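Local coordinates for TRNA nucleotidyl transferase-related protein (Thermotoga maritima, PDB 3H38), which probably adds the CCA end to tRNA as a class II nucleotidyltransferase, a role to which this chain contributes the poly(A) polymerase-type head and RNA-binding regions, at residues L20-F23 / R24-K28. Numbering follows the deposited sequence.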
ATOM      1  N   LEU A  20      -5.730 -15.960  25.062  1.00 52.62           N
ATOM      2  CA  LEU A  20      -6.564 -17.150  25.001  1.00 44.15           C
ATOM      3  C   LEU A  20      -7.684 -17.054  26.012  1.00 49.42           C
ATOM      4  O   LEU A  20      -8.834 -17.386  25.708  1.00 44.52           O
ATOM      5  CB  LEU A  20      -5.753 -18.420  25.284  1.00 39.21           C
ATOM      6  CG  LEU A  20      -5.717 -19.449  24.159  1.00 42.14           C
ATOM      7  CD1 LEU A  20      -5.696 -20.861  24.688  1.00 42.11           C
ATOM      8  CD2 LEU A  20      -6.919 -19.250  23.265  1.00 45.12           C
ATOM      9  N   ASN A  21      -7.336 -16.622  27.222  1.00 45.62           N
ATOM     10  CA  ASN A  21      -8.317 -16.526  28.294  1.00 52.00           C
ATOM     11  C   ASN A  21      -9.412 -15.522  27.996  1.00 54.74           C
ATOM     12  O   ASN A  21     -10.551 -15.686  28.434  1.00 53.15           O
ATOM     13  CB  ASN A  21      -7.642 -16.218  29.622  1.00 55.36           C
ATOM     14  CG  ASN A  21      -7.268 -17.483  30.380  1.00 68.69           C
ATOM     15  OD1 ASN A  21      -7.807 -18.573  30.116  1.00 62.46           O
ATOM     16  ND2 ASN A  21      -6.342 -17.349  31.328  1.00 76.24           N
ATOM     17  N   LEU A  22      -9.037 -14.493  27.242  1.00 52.01           N
ATOM     18  CA  LEU A  22      -9.943 -13.473  26.735  1.00 54.21           C
ATOM     19  C   LEU A  22     -10.952 -14.054  25.738  1.00 48.68           C
ATOM     20  O   LEU A  22     -12.154 -13.851  25.886  1.00 45.69           O
ATOM     21  CB  LEU A  22      -9.117 -12.390  26.040  1.00 47.03           C
ATOM     22  CG  LEU A  22      -9.881 -11.208  25.463  1.00 33.95           C
ATOM     23  CD1 LEU A  22     -10.762 -10.574  26.506  1.00 39.24           C
ATOM     24  CD2 LEU A  22      -8.908 -10.165  24.919  1.00 41.25           C
ATOM     25  N   PHE A  23     -10.442 -14.749  24.712  1.00 35.41           N
ATOM     26  CA  PHE A  23     -11.278 -15.473  23.765  1.00 36.31           C
ATOM     27  C   PHE A  23     -12.289 -16.304  24.552  1.00 39.97           C
ATOM     28  O   PHE A  23     -13.471 -16.345  24.211  1.00 39.08           O
ATOM     29  CB  PHE A  23     -10.445 -16.385  22.844  1.00 41.44           C
ATOM     30  CG  PHE A  23      -9.665 -15.648  21.753  1.00 49.59           C
ATOM     31  CD1 PHE A  23     -10.226 -14.599  21.047  1.00 48.69           C
ATOM     32  CD2 PHE A  23      -8.382 -16.048  21.409  1.00 59.62           C
ATOM     33  CE1 PHE A  23      -9.525 -13.943  20.050  1.00 53.88           C
ATOM     34  CE2 PHE A  23      -7.664 -15.389  20.408  1.00 61.05           C
ATOM     35  CZ  PHE A  23      -8.237 -14.337  19.731  1.00 60.89           C
ATOM     36  N   ARG A  24     -11.818 -16.944  25.621  1.00 34.25           N
ATOM     37  CA  ARG A  24     -12.693 -17.728  26.499  1.00 32.18           C
ATOM     38  C   ARG A  24     -13.794 -16.871  27.139  1.00 36.76           C
ATOM     39  O   ARG A  24     -14.989 -17.167  26.996  1.00 43.95           O
ATOM     40  CB  ARG A  24     -11.886 -18.510  27.540  1.00 24.78           C
ATOM     41  CG  ARG A  24     -11.113 -19.688  26.944  1.00 30.19           C
ATOM     42  CD  ARG A  24     -10.438 -20.594  28.008  1.00 44.16           C
ATOM     43  NE  ARG A  24     -10.161 -21.932  27.468  1.00 44.63           N
ATOM     44  CZ  ARG A  24      -8.941 -22.375  27.185  1.00 53.26           C
ATOM     45  NH1 ARG A  24      -7.891 -21.597  27.436  1.00 62.14           N
ATOM     46  NH2 ARG A  24      -8.761 -23.598  26.675  1.00 47.61           N
ATOM     47  N   LEU A  25     -13.408 -15.781  27.754  1.00 34.69           N
ATOM     48  CA  LEU A  25     -14.360 -14.876  28.336  1.00 44.28           C
ATOM     49  C   LEU A  25     -15.390 -14.429  27.372  1.00 37.03           C
ATOM     50  O   LEU A  25     -16.521 -14.383  27.696  1.00 40.78           O
ATOM     51  CB  LEU A  25     -13.656 -13.636  28.801  1.00 55.83           C
ATOM     52  CG  LEU A  25     -12.931 -13.693  30.104  1.00 65.72           C
ATOM     53  CD1 LEU A  25     -13.174 -12.381  30.782  1.00 69.83           C
ATOM     54  CD2 LEU A  25     -13.484 -14.824  30.884  1.00 64.14           C
ATOM     55  N   LEU A  26     -14.960 -14.071  26.178  1.00 45.53           N
ATOM     56  CA  LEU A  26     -15.857 -13.592  25.144  1.00 40.74           C
ATOM     57  C   LEU A  26     -16.867 -14.681  24.800  1.00 43.14           C
ATOM     58  O   LEU A  26     -18.065 -14.398  24.632  1.00 49.92           O
ATOM     59  CB  LEU A  26     -15.086 -13.139  23.908  1.00 42.08           C
ATOM     60  CG  LEU A  26     -14.196 -11.898  24.067  1.00 46.37           C
ATOM     61  CD1 LEU A  26     -13.238 -11.745  22.897  1.00 37.28           C
ATOM     62  CD2 LEU A  26     -15.016 -10.634  24.231  1.00 44.17           C
ATOM     63  N   GLY A  27     -16.388 -15.920  24.715  1.00 31.80           N
ATOM     64  CA  GLY A  27     -17.257 -17.045  24.423  1.00 40.57           C
ATOM     65  C   GLY A  27     -18.318 -17.105  25.500  1.00 41.08           C
ATOM     66  O   GLY A  27     -19.515 -17.198  25.222  1.00 34.85           O
ATOM     67  N   LYS A  28     -17.848 -17.023  26.727  1.00 46.20           N
ATOM     68  CA  LYS A  28     -18.676 -17.071  27.905  1.00 47.61           C
ATOM     69  C   LYS A  28     -19.714 -15.975  27.941  1.00 48.10           C
ATOM     70  O   LYS A  28     -20.841 -16.270  28.245  1.00 47.93           O
ATOM     71  CB  LYS A  28     -17.815 -17.048  29.157  1.00 53.60           C
ATOM     72  CG  LYS A  28     -18.122 -18.104  30.175  1.00 62.70           C
ATOM     73  CD  LYS A  28     -19.345 -17.797  31.002  1.00 72.25           C
ATOM     74  CE  LYS A  28     -20.345 -18.970  31.018  1.00 73.58           C
ATOM     75  NZ  LYS A  28     -21.488 -18.845  31.971  1.00 63.04           N
TER
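Arg-24 lies back along its own helix, 17-32, over the turn before it, meeting Leu-20 and Asn-21. Its CG is anti to the carbonyl carbon (chi1 -72°) and the chain then runs extended to NE, which brings the guanidinium beside the Asn-21 amide and up to Leu-20. NH1 ends 3.6 Å from CD1 of Leu-20, an oblique approach, while the Asn-21 amide offers OD1 near the guanidinium plane, at its edge. The two planes are turned 60° apart. Phe-23, one residue back, lies on the sheet side, where CD2 of Leu-20 meets its ring at the edge, in plane. Phe-43 packs edge-to-face with this ring, and Ile-56 of strand 56-60 touches Leu-22, Phe-23 and Leu-26. Leu-26 N bonds to Leu-22 O at 2.8 Å. Leu-22 CG also comes within 4.3 Å of Leu-26 CD1. With Leu-20, Phe-23 and Leu-26 buried and Asn-21, Arg-24 and Lys-28 exposed, the helix is amphipathic. Phe-23 sits about 8 Å, side chain to side chain, from Asp-55 and Asp-57, which can bind magnesium, though this chain carries none. Arg-24 meets Leu-20 and Phe-145 by van der Waals contact, and NH1, 4.0 Å from Asn-21 OD1, is too far for a firm hydrogen bond.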